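Local coordinates for SnoaL-like domain-containing protein (Kribbella flavida, PDB 5EVH) that is of unknown function but carries a SnoaL-like domain of the NTF2 clan, a fold whose cone-shaped pocket often holds small ligands in relatives, at residues 5-9 and 70-76; 28-32 and 101-105; 31-37 and 46-50. One frame throughout, in Å; residues are numbered along the deposited sequence.

Contact 1. Residues 5-9 and 70-76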
ATOM      1  N   SER A   5      -3.522  -4.849  23.413  1.00 50.66           N
ATOM      2  CA  SER A   5      -3.825  -6.041  22.594  1.00 51.90           C
ATOM      3  C   SER A   5      -3.191  -5.993  21.206  1.00 46.88           C
ATOM      4  O   SER A   5      -3.247  -4.994  20.460  1.00 45.19           O
ATOM      5  CB  SER A   5      -5.323  -6.274  22.411  1.00 50.30           C
ATOM      6  OG  SER A   5      -5.586  -7.305  21.459  1.00 43.50           O
ATOM      7  N   THR A   6      -2.590  -7.137  20.892  1.00 43.94           N
ATOM      8  CA  THR A   6      -1.869  -7.393  19.657  1.00 37.91           C
ATOM      9  C   THR A   6      -2.613  -8.388  18.789  1.00 32.57           C
ATOM     10  O   THR A   6      -2.006  -8.948  17.863  1.00 29.46           O
ATOM     11  CB  THR A   6      -0.474  -7.963  19.989  1.00 36.69           C
ATOM     12  OG1 THR A   6      -0.662  -9.149  20.804  1.00 40.49           O
ATOM     13  CG2 THR A   6       0.399  -6.945  20.790  1.00 35.35           C
ATOM     14  N   ALA A   7      -3.893  -8.678  19.097  1.00 24.70           N
ATOM     15  CA  ALA A   7      -4.538  -9.848  18.502  1.00 23.50           C
ATOM     16  C   ALA A   7      -4.577  -9.745  16.979  1.00 18.29           C
ATOM     17  O   ALA A   7      -4.264 -10.712  16.255  1.00 19.76           O
ATOM     18  CB  ALA A   7      -5.968 -10.013  19.061  1.00 24.28           C
ATOM     19  N   ALA A   8      -5.011  -8.599  16.456  1.00 16.87           N
ATOM     20  CA  ALA A   8      -5.191  -8.545  15.009  1.00 16.88           C
ATOM     21  C   ALA A   8      -3.852  -8.627  14.300  1.00 14.94           C
ATOM     22  O   ALA A   8      -3.751  -9.219  13.223  1.00 13.54           O
ATOM     23  CB  ALA A   8      -5.913  -7.244  14.569  1.00 18.67           C
ATOM     24  N   LEU A   9      -2.832  -7.966  14.834  1.00 14.63           N
ATOM     25  CA  LEU A   9      -1.525  -8.024  14.169  1.00 15.57           C
ATOM     26  C   LEU A   9      -0.937  -9.437  14.253  1.00 16.99           C
ATOM     27  O   LEU A   9      -0.278  -9.899  13.316  1.00 14.64           O
ATOM     28  CB  LEU A   9      -0.527  -7.019  14.826  1.00 16.97           C
ATOM     29  CG  LEU A   9       0.876  -6.957  14.132  1.00 14.74           C
ATOM     30  CD1 LEU A   9       0.730  -6.706  12.632  1.00 18.84           C
ATOM     31  CD2 LEU A   9       1.746  -5.871  14.750  1.00 21.43           C
ATOM     32  N   PHE A  70       1.685  -2.843  12.138  1.00 11.89           N
ATOM     33  CA  PHE A  70       1.106  -2.253  13.319  1.00 12.42           C
ATOM     34  C   PHE A  70      -0.276  -2.836  13.445  1.00 12.84           C
ATOM     35  O   PHE A  70      -0.870  -3.272  12.449  1.00 12.20           O
ATOM     36  CB  PHE A  70       0.935  -0.726  13.185  1.00 12.38           C
ATOM     37  CG  PHE A  70       2.218   0.044  13.221  1.00 12.44           C
ATOM     38  CD1 PHE A  70       2.783   0.417  14.464  1.00 19.11           C
ATOM     39  CD2 PHE A  70       2.850   0.454  12.044  1.00 11.93           C
ATOM     40  CE1 PHE A  70       3.933   1.205  14.495  1.00 18.55           C
ATOM     41  CE2 PHE A  70       4.017   1.244  12.072  1.00 17.35           C
ATOM     42  CZ  PHE A  70       4.567   1.588  13.354  1.00 16.82           C
ATOM     43  N   GLY A  71      -0.810  -2.841  14.648  1.00 16.17           N
ATOM     44  CA  GLY A  71      -2.239  -3.109  14.707  1.00 13.99           C
ATOM     45  C   GLY A  71      -2.789  -2.855  16.091  1.00 22.54           C
ATOM     46  O   GLY A  71      -2.078  -2.419  16.998  1.00 21.76           O
ATOM     47  N   ASP A  72      -4.094  -3.048  16.220  1.00 17.31           N
ATOM     48  CA  ASP A  72      -4.743  -2.984  17.539  1.00 21.14           C
ATOM     49  C   ASP A  72      -5.595  -4.235  17.742  1.00 24.15           C
ATOM     50  O   ASP A  72      -5.293  -5.307  17.210  1.00 23.94           O
ATOM     51  CB  ASP A  72      -5.571  -1.694  17.686  1.00 22.25           C
ATOM     52  CG  ASP A  72      -6.629  -1.507  16.574  1.00 31.24           C
ATOM     53  OD1 ASP A  72      -7.094  -2.486  15.930  1.00 26.60           O
ATOM     54  OD2 ASP A  72      -7.054  -0.341  16.339  1.00 35.49           O
ATOM     55  N   ALA A  73      -6.675  -4.113  18.506  1.00 24.38           N
ATOM     56  CA  ALA A  73      -7.397  -5.304  18.894  1.00 22.47           C
ATOM     57  C   ALA A  73      -8.102  -5.923  17.694  1.00 26.00           C
ATOM     58  O   ALA A  73      -8.260  -7.151  17.639  1.00 24.11           O
ATOM     59  CB  ALA A  73      -8.397  -4.953  19.993  1.00 23.34           C
ATOM     60  N   THR A  74      -8.519  -5.101  16.707  1.00 20.23           N
ATOM     61  CA  THR A  74      -9.321  -5.650  15.624  1.00 22.18           C
ATOM     62  C   THR A  74      -8.818  -5.326  14.224  1.00 19.91           C
ATOM     63  O   THR A  74      -9.390  -5.851  13.253  1.00 19.06           O
ATOM     64  CB  THR A  74     -10.772  -5.168  15.741  1.00 22.57           C
ATOM     65  OG1 THR A  74     -10.802  -3.740  15.642  1.00 28.36           O
ATOM     66  CG2 THR A  74     -11.425  -5.675  17.090  1.00 29.09           C
ATOM     67  N   THR A  75      -7.823  -4.456  14.068  1.00 16.70           N
ATOM     68  CA  THR A  75      -7.324  -4.181  12.719  1.00 13.78           C
ATOM     69  C   THR A  75      -5.820  -4.183  12.737  1.00 14.25           C
ATOM     70  O   THR A  75      -5.185  -3.959  13.782  1.00 15.55           O
ATOM     71  CB  THR A  75      -7.773  -2.826  12.132  1.00 20.23           C
ATOM     72  OG1 THR A  75      -7.251  -1.767  12.926  1.00 23.59           O
ATOM     73  CG2 THR A  75      -9.328  -2.730  12.012  1.00 22.83           C
ATOM     74  N   ALA A  76      -5.250  -4.401  11.546  1.00 12.66           N
ATOM     75  CA  ALA A  76      -3.824  -4.421  11.389  1.00 12.27           C
ATOM     76  C   ALA A  76      -3.506  -3.789  10.049  1.00 13.23           C
ATOM     77  O   ALA A  76      -4.305  -3.833   9.097  1.00 13.07           O
ATOM     78  CB  ALA A  76      -3.248  -5.872  11.476  1.00 12.38           C
TER
HETATM   79  O   HOH W   1      -2.786  -6.005  16.883  1.00 30.09           O
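Leu9 sets its CG anti to the backbone N (chi1 -177°), which carries both methyls over the backbone of Phe70 and Gly71: Leu9 CD1 lies 3.8 Å from Phe70 O, and CD2 packs on the CA and carbonyl carbon of the same residue. Ser5 has its OG anti as well, beside its own carbonyl carbon, and there the hydroxyl rests on Ala73 CA while accepting the backbone N-H of Ala7, an ST turn just ahead of helix 7-20. Between these two, Ala8 drops its methyl into the curl of the 72-75 turn, with Ala8 CB 3.3 Å from Asp72 O and nearly as close to Thr75 N. Ala76 CB then fills in beneath Ala8 and Leu9, 4.2 Å from Leu9 CD1. The turn is the hairpin link between strands 61-71 and 75-84; the backbone bond from Asp72 N to Thr75 O closes it, and Asp72 OD1 braces it. Asp72 OD1 takes Thr75 N at 2.8 Å, nearly along the C-O axis, and Thr74 N from above the carboxylate plane, an Asx motif with an Asx turn inside it. Phe70 of the second subunit packs against Phe70, Asp72 and Thr75. Polar exchange across the contact centres on Asp72 O, which accepts a weak bond from Ala8 N (3.4 Å) and a short one from water 1 (2.6 Å). The same water accepts from Leu9 N, so one carbonyl of the hairpin, directly and through water, serves two N-H groups of the first helical turn that have no carbonyl of their own helix to bind.

Contact 2. Residues 28-32 and 101-105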
HETATM    1  N   MSE A  28      -5.142 -20.393   5.552  1.00 21.11           N
HETATM    2  CA  MSE A  28      -6.592 -20.301   5.437  1.00 24.91           C
HETATM    3  C   MSE A  28      -7.277 -20.526   6.771  1.00 27.89           C
HETATM    4  O   MSE A  28      -8.440 -20.166   6.922  1.00 26.80           O
HETATM    5  CB  MSE A  28      -7.110 -21.295   4.391  1.00 23.78           C
HETATM    6  CG  MSE A  28      -6.714 -20.913   2.952  1.00 23.94           C
HETATM    7 SE   MSE A  28      -7.338 -19.167   2.348  0.57 25.56          SE
HETATM    8  CE  MSE A  28      -9.206 -19.532   2.558  1.00 28.22           C
ATOM      9  N   ARG A  29      -6.575 -21.112   7.746  1.00 20.14           N
ATOM     10  CA  ARG A  29      -7.110 -21.140   9.102  1.00 23.13           C
ATOM     11  C   ARG A  29      -7.430 -19.757   9.599  1.00 23.33           C
ATOM     12  O   ARG A  29      -8.204 -19.618  10.552  1.00 22.80           O
ATOM     13  CB  ARG A  29      -6.104 -21.719  10.130  1.00 28.02           C
ATOM     14  CG  ARG A  29      -5.709 -23.144  10.009  1.00 39.48           C
ATOM     15  CD  ARG A  29      -4.731 -23.460  11.202  1.00 35.22           C
ATOM     16  NE  ARG A  29      -4.239 -24.818  11.072  1.00 35.61           N
ATOM     17  CZ  ARG A  29      -3.188 -25.286  11.719  1.00 29.21           C
ATOM     18  NH1 ARG A  29      -2.481 -24.492  12.577  1.00 24.93           N
ATOM     19  NH2 ARG A  29      -2.832 -26.535  11.503  1.00 34.68           N
ATOM     20  N   HIS A  30      -6.707 -18.741   9.103  1.00 18.15           N
ATOM     21  CA  HIS A  30      -6.865 -17.410   9.630  1.00 16.11           C
ATOM     22  C   HIS A  30      -7.819 -16.569   8.809  1.00 21.10           C
ATOM     23  O   HIS A  30      -7.914 -15.371   9.064  1.00 23.91           O
ATOM     24  CB  HIS A  30      -5.502 -16.724   9.668  1.00 13.63           C
ATOM     25  CG  HIS A  30      -4.528 -17.408  10.558  1.00 19.24           C
ATOM     26  ND1 HIS A  30      -4.544 -17.240  11.935  1.00 25.71           N
ATOM     27  CD2 HIS A  30      -3.498 -18.251  10.281  1.00 20.84           C
ATOM     28  CE1 HIS A  30      -3.542 -17.935  12.467  1.00 28.04           C
ATOM     29  NE2 HIS A  30      -2.892 -18.561  11.491  1.00 20.78           N
ATOM     30  N   VAL A  31      -8.527 -17.167   7.853  1.00 19.00           N
ATOM     31  CA  VAL A  31      -9.404 -16.447   6.922  1.00 19.34           C
ATOM     32  C   VAL A  31     -10.861 -16.769   7.251  1.00 22.89           C
ATOM     33  O   VAL A  31     -11.243 -17.950   7.315  1.00 23.32           O
ATOM     34  CB  VAL A  31      -9.091 -16.849   5.475  1.00 17.58           C
ATOM     35  CG1 VAL A  31     -10.164 -16.246   4.491  1.00 16.92           C
ATOM     36  CG2 VAL A  31      -7.659 -16.390   5.109  1.00 16.99           C
ATOM     37  N   ALA A  32     -11.696 -15.744   7.393  1.00 19.95           N
ATOM     38  CA  ALA A  32     -13.120 -16.008   7.620  1.00 21.87           C
ATOM     39  C   ALA A  32     -13.803 -16.570   6.366  1.00 25.12           C
ATOM     40  O   ALA A  32     -13.490 -16.196   5.240  1.00 22.40           O
ATOM     41  CB  ALA A  32     -13.842 -14.738   8.044  1.00 24.73           C
ATOM     42  N   GLY A 101      -9.868 -14.110  15.740  1.00 31.36           N
ATOM     43  CA  GLY A 101      -8.788 -14.860  15.103  1.00 24.85           C
ATOM     44  C   GLY A 101      -8.927 -15.081  13.601  1.00 27.44           C
ATOM     45  O   GLY A 101      -8.118 -15.811  13.025  1.00 27.52           O
ATOM     46  N   ARG A 102      -9.977 -14.564  12.968  1.00 22.55           N
ATOM     47  CA  ARG A 102     -10.193 -14.749  11.532  1.00 24.81           C
ATOM     48  C   ARG A 102     -10.240 -13.402  10.824  1.00 20.64           C
ATOM     49  O   ARG A 102     -10.866 -12.453  11.332  1.00 22.24           O
ATOM     50  CB  ARG A 102     -11.499 -15.469  11.264  1.00 25.03           C
ATOM     51  CG  ARG A 102     -11.610 -16.823  12.005  1.00 32.68           C
ATOM     52  CD  ARG A 102     -11.482 -17.868  10.983  1.00 36.56           C
ATOM     53  NE  ARG A 102     -11.461 -19.213  11.511  1.00 47.80           N
ATOM     54  CZ  ARG A 102     -11.249 -20.292  10.750  1.00 51.84           C
ATOM     55  NH1 ARG A 102     -11.044 -20.146   9.413  1.00 34.84           N
ATOM     56  NH2 ARG A 102     -11.228 -21.511  11.323  1.00 52.52           N
ATOM     57  N   ILE A 103      -9.555 -13.320   9.675  1.00 17.64           N
ATOM     58  CA  ILE A 103      -9.546 -12.115   8.836  1.00 15.22           C
ATOM     59  C   ILE A 103     -10.893 -12.016   8.134  1.00 16.22           C
ATOM     60  O   ILE A 103     -11.264 -12.903   7.355  1.00 16.96           O
ATOM     61  CB  ILE A 103      -8.409 -12.164   7.810  1.00 14.16           C
ATOM     62  CG1 ILE A 103      -7.067 -12.261   8.603  1.00 13.54           C
ATOM     63  CG2 ILE A 103      -8.498 -10.914   6.833  1.00 13.40           C
ATOM     64  CD1 ILE A 103      -5.841 -12.700   7.643  1.00 15.63           C
ATOM     65  N   THR A 104     -11.659 -10.955   8.439  1.00 19.67           N
ATOM     66  CA  THR A 104     -12.982 -10.811   7.828  1.00 18.79           C
ATOM     67  C   THR A 104     -12.983  -9.782   6.708  1.00 20.38           C
ATOM     68  O   THR A 104     -13.912  -9.793   5.885  1.00 19.77           O
ATOM     69  CB  THR A 104     -14.023 -10.364   8.857  1.00 21.83           C
ATOM     70  OG1 THR A 104     -13.548  -9.109   9.366  1.00 19.94           O
ATOM     71  CG2 THR A 104     -14.164 -11.355   9.982  1.00 21.57           C
ATOM     72  N   GLN A 105     -11.957  -8.931   6.640  1.00 16.57           N
ATOM     73  CA  GLN A 105     -11.817  -7.963   5.553  1.00 18.08           C
ATOM     74  C   GLN A 105     -10.352  -7.752   5.283  1.00 18.74           C
ATOM     75  O   GLN A 105      -9.559  -7.700   6.215  1.00 17.16           O
ATOM     76  CB  GLN A 105     -12.381  -6.578   5.879  1.00 26.39           C
ATOM     77  CG  GLN A 105     -13.791  -6.606   6.305  1.00 47.06           C
ATOM     78  CD  GLN A 105     -14.306  -5.216   6.446  1.00 66.58           C
ATOM     79  OE1 GLN A 105     -14.706  -4.796   7.541  1.00 72.83           O
ATOM     80  NE2 GLN A 105     -14.267  -4.456   5.335  1.00 70.50           N
TER
HETATM   81  O   HOH W   2      -5.761 -15.963  14.042  1.00 33.40           O
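His30 O and Ile103 O carry the backbone bonding. Ile103 N gives to His30 O at 2.7 Å in an almost straight line (170° at the hydrogen), and Ala32 N gives to Ile103 O at 2.9 Å. These two bonds flank the parallel bridge of Val31 with Ile103. Arg102 CA adds a CA-H...O contact to the same His30 carbonyl, and Ile103 CG1 lies 3.3 Å from His30 O. The side-chain hydrogen bond comes from Arg102. Its chain bends at chi2 (-108°), folding the guanidinium back over the turn formed by residues 28-31, where Arg102 NH1 donates to Val31 O at 3.0 Å. That oxygen lies in the guanidinium plane, yet the N-H reaches it from above the plane of the carbonyl. Arg29 O sits over the guanidinium face of Arg102, 3.0 Å above its centre, a face-on approach whose angle is too poor for a hydrogen bond. In this NTF2-like fold, the short strand 31-32 joins the edge of strand 102-109 just before the chain turns into strand 35-39, which runs on beside the same strand. Water carries the next link: water 2 lies in the His30 ring plane, 2.7 Å from His30 ND1, and donates to Gly101 O. Apolar packing is lighter. Tyr15 of helix 7-20 covers Ile103 and Val31, while Ala32 CB meets Thr104 CG2 at 3.9 Å.

Contact 3. Residues 31-37 and 46-50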
ATOM      1  N   VAL A  31      -8.527 -17.167   7.853  1.00 19.00           N
ATOM      2  CA  VAL A  31      -9.404 -16.447   6.922  1.00 19.34           C
ATOM      3  C   VAL A  31     -10.861 -16.769   7.251  1.00 22.89           C
ATOM      4  O   VAL A  31     -11.243 -17.950   7.315  1.00 23.32           O
ATOM      5  CB  VAL A  31      -9.091 -16.849   5.475  1.00 17.58           C
ATOM      6  CG1 VAL A  31     -10.164 -16.246   4.491  1.00 16.92           C
ATOM      7  CG2 VAL A  31      -7.659 -16.390   5.109  1.00 16.99           C
ATOM      8  N   ALA A  32     -11.696 -15.744   7.393  1.00 19.95           N
ATOM      9  CA  ALA A  32     -13.120 -16.008   7.620  1.00 21.87           C
ATOM     10  C   ALA A  32     -13.803 -16.570   6.366  1.00 25.12           C
ATOM     11  O   ALA A  32     -13.490 -16.196   5.240  1.00 22.40           O
ATOM     12  CB  ALA A  32     -13.842 -14.738   8.044  1.00 24.73           C
ATOM     13  N   GLY A  33     -14.778 -17.460   6.559  1.00 23.31           N
ATOM     14  CA  GLY A  33     -15.528 -17.973   5.399  1.00 25.03           C
ATOM     15  C   GLY A  33     -16.136 -16.888   4.537  1.00 25.95           C
ATOM     16  O   GLY A  33     -16.242 -17.034   3.306  1.00 25.77           O
ATOM     17  N   GLY A  34     -16.584 -15.794   5.155  1.00 23.82           N
ATOM     18  CA  GLY A  34     -17.201 -14.719   4.395  1.00 21.59           C
ATOM     19  C   GLY A  34     -16.238 -13.550   4.149  1.00 25.03           C
ATOM     20  O   GLY A  34     -16.705 -12.415   4.019  1.00 24.98           O
ATOM     21  N   ILE A  35     -14.909 -13.779   4.084  1.00 18.66           N
ATOM     22  CA  ILE A  35     -13.962 -12.669   3.911  1.00 17.32           C
ATOM     23  C   ILE A  35     -14.374 -11.818   2.706  1.00 19.55           C
ATOM     24  O   ILE A  35     -14.868 -12.324   1.689  1.00 19.84           O
ATOM     25  CB  ILE A  35     -12.518 -13.194   3.740  1.00 16.47           C
ATOM     26  CG1 ILE A  35     -11.490 -12.022   3.607  1.00 15.16           C
ATOM     27  CG2 ILE A  35     -12.487 -14.195   2.562  1.00 17.58           C
ATOM     28  CD1 ILE A  35     -10.046 -12.484   3.815  1.00 15.31           C
ATOM     29  N   VAL A  36     -14.216 -10.502   2.847  1.00 17.45           N
ATOM     30  CA  VAL A  36     -14.328  -9.551   1.745  1.00 19.33           C
ATOM     31  C   VAL A  36     -12.928  -9.029   1.485  1.00 23.55           C
ATOM     32  O   VAL A  36     -12.293  -8.475   2.400  1.00 20.92           O
ATOM     33  CB  VAL A  36     -15.265  -8.393   2.105  1.00 27.50           C
ATOM     34  CG1 VAL A  36     -15.242  -7.362   0.967  1.00 26.67           C
ATOM     35  CG2 VAL A  36     -16.703  -8.943   2.436  1.00 26.63           C
ATOM     36  N   CYS A  37     -12.430  -9.214   0.257  1.00 18.65           N
ATOM     37  CA  CYS A  37     -11.078  -8.786  -0.104  1.00 15.59           C
ATOM     38  C   CYS A  37     -11.203  -7.714  -1.184  1.00 18.37           C
ATOM     39  O   CYS A  37     -11.897  -7.911  -2.183  1.00 21.08           O
ATOM     40  CB  CYS A  37     -10.214  -9.969  -0.589  1.00 15.71           C
ATOM     41  SG  CYS A  37      -8.585  -9.422  -1.177  1.00 20.72           S
ATOM     42  N   GLY A  46     -15.614 -14.257  -0.168  1.00 23.66           N
ATOM     43  CA  GLY A  46     -15.715 -15.627   0.292  1.00 23.32           C
ATOM     44  C   GLY A  46     -14.367 -16.319   0.261  1.00 28.48           C
ATOM     45  O   GLY A  46     -13.501 -16.028  -0.576  1.00 26.78           O
ATOM     46  N   ALA A  47     -14.174 -17.232   1.206  1.00 24.46           N
ATOM     47  CA  ALA A  47     -12.885 -17.898   1.342  1.00 25.29           C
ATOM     48  C   ALA A  47     -12.493 -18.673   0.087  1.00 25.30           C
ATOM     49  O   ALA A  47     -11.296 -18.744  -0.237  1.00 23.69           O
ATOM     50  CB  ALA A  47     -12.909 -18.823   2.561  1.00 26.68           C
ATOM     51  N   ASP A  48     -13.459 -19.295  -0.621  1.00 28.74           N
ATOM     52  CA  ASP A  48     -13.101 -20.028  -1.843  1.00 33.52           C
ATOM     53  C   ASP A  48     -12.504 -19.116  -2.920  1.00 36.10           C
ATOM     54  O   ASP A  48     -11.467 -19.438  -3.534  1.00 32.35           O
ATOM     55  CB  ASP A  48     -14.323 -20.750  -2.416  1.00 43.07           C
ATOM     56  CG  ASP A  48     -14.704 -21.981  -1.606  1.00 51.02           C
ATOM     57  OD1 ASP A  48     -13.851 -22.462  -0.833  1.00 49.69           O
ATOM     58  OD2 ASP A  48     -15.851 -22.470  -1.749  1.00 56.70           O
ATOM     59  N   ALA A  49     -13.211 -18.030  -3.255  1.00 28.76           N
ATOM     60  CA  ALA A  49     -12.660 -17.072  -4.210  1.00 29.50           C
ATOM     61  C   ALA A  49     -11.361 -16.466  -3.666  1.00 31.69           C
ATOM     62  O   ALA A  49     -10.415 -16.198  -4.426  1.00 29.56           O
ATOM     63  CB  ALA A  49     -13.683 -15.974  -4.507  1.00 26.32           C
ATOM     64  N   PHE A  50     -11.293 -16.230  -2.359  1.00 21.87           N
ATOM     65  CA  PHE A  50     -10.061 -15.636  -1.845  1.00 20.73           C
ATOM     66  C   PHE A  50      -8.883 -16.589  -2.086  1.00 23.89           C
ATOM     67  O   PHE A  50      -7.803 -16.180  -2.528  1.00 21.44           O
ATOM     68  CB  PHE A  50     -10.208 -15.312  -0.347  1.00 20.02           C
ATOM     69  CG  PHE A  50      -9.014 -14.630   0.223  1.00 18.92           C
ATOM     70  CD1 PHE A  50      -8.732 -13.306  -0.120  1.00 18.28           C
ATOM     71  CD2 PHE A  50      -8.139 -15.314   1.086  1.00 20.32           C
ATOM     72  CE1 PHE A  50      -7.590 -12.658   0.385  1.00 19.71           C
ATOM     73  CE2 PHE A  50      -7.012 -14.698   1.570  1.00 19.13           C
ATOM     74  CZ  PHE A  50      -6.710 -13.364   1.256  1.00 19.57           C
TER
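Phe50 turns its ring onto Ile35, whose CD1 stands over the middle of one face, 4.1 Å from the ring centroid and only 4° off the normal, a clean CH-pi contact. Here, in this NTF2-like fold, helix 47-58 lies against the sheet and the segment 31-37 leads from one strand into the next. Phe50 CG is anti to the backbone N (chi1 -177°), sending the ring from the helix in between Val31 and Cys37. Cys37 SG sits at the edge of the Phe50 ring, in its plane and 5.0 Å from the centroid, a sulfur-aromatic contact. Cys37 CB also comes to 3.7 Å from Phe50 CD1. Val31 crosses the ring obliquely, with Val31 CG2 4.0 Å from Phe50 CE2. Tyr15, Leu106 and Met28 also pack on Phe50. With an alanine at Phe50, the space between Val31 and Cys37 would probably be left unfilled and the Ile35 methyl without its aromatic face.

Nearer the helix start, Ile35 CG2 packs against Phe50 CB and the Gly46-Ala47 peptide, and Ala47 CB lies against the carbonyl oxygens of Ala32 and Gly33. Residues 32-35 form a type I turn, closed by Ile35 N giving to Ala32 O, and the Gly33 carbonyl at its corner points to the helix. Gly46 is the N-cap residue, with a positive phi at which a side chain would jam against the preceding carbonyl. Two backbone bonds finish the polar edge. Ala47 N approaches Gly33 O from above the carbonyl plane at 3.0 Å; Gly46 N meets Ile35 O in the carbonyl plane, 2.8 Å away and almost straight at 175°.

How the contacts relate
From the N terminus, residues 5-9 open contact 1, which closes only at the 70-76 hairpin and so brings the first helix to the turn between strands 61-71 and 75-84. Inside that long loop, contact 2 opens at 28-32. Residues 31-37 and 46-50 then make contact 3, a short closure nested within contact 1 that joins the corner after strand 31-32 to helix 47-58. Contact 2 closes beyond the hairpin, at 101-105, so it crosses contact 1. Contacts 2 and 3 share Val31 and Ala32 and touch directly, through Ile103 on Ile35 and Met28 on Ala47; contact 1 stands apart, its centre about 13 Å from that of contact 2, yet all three reach the same sheet.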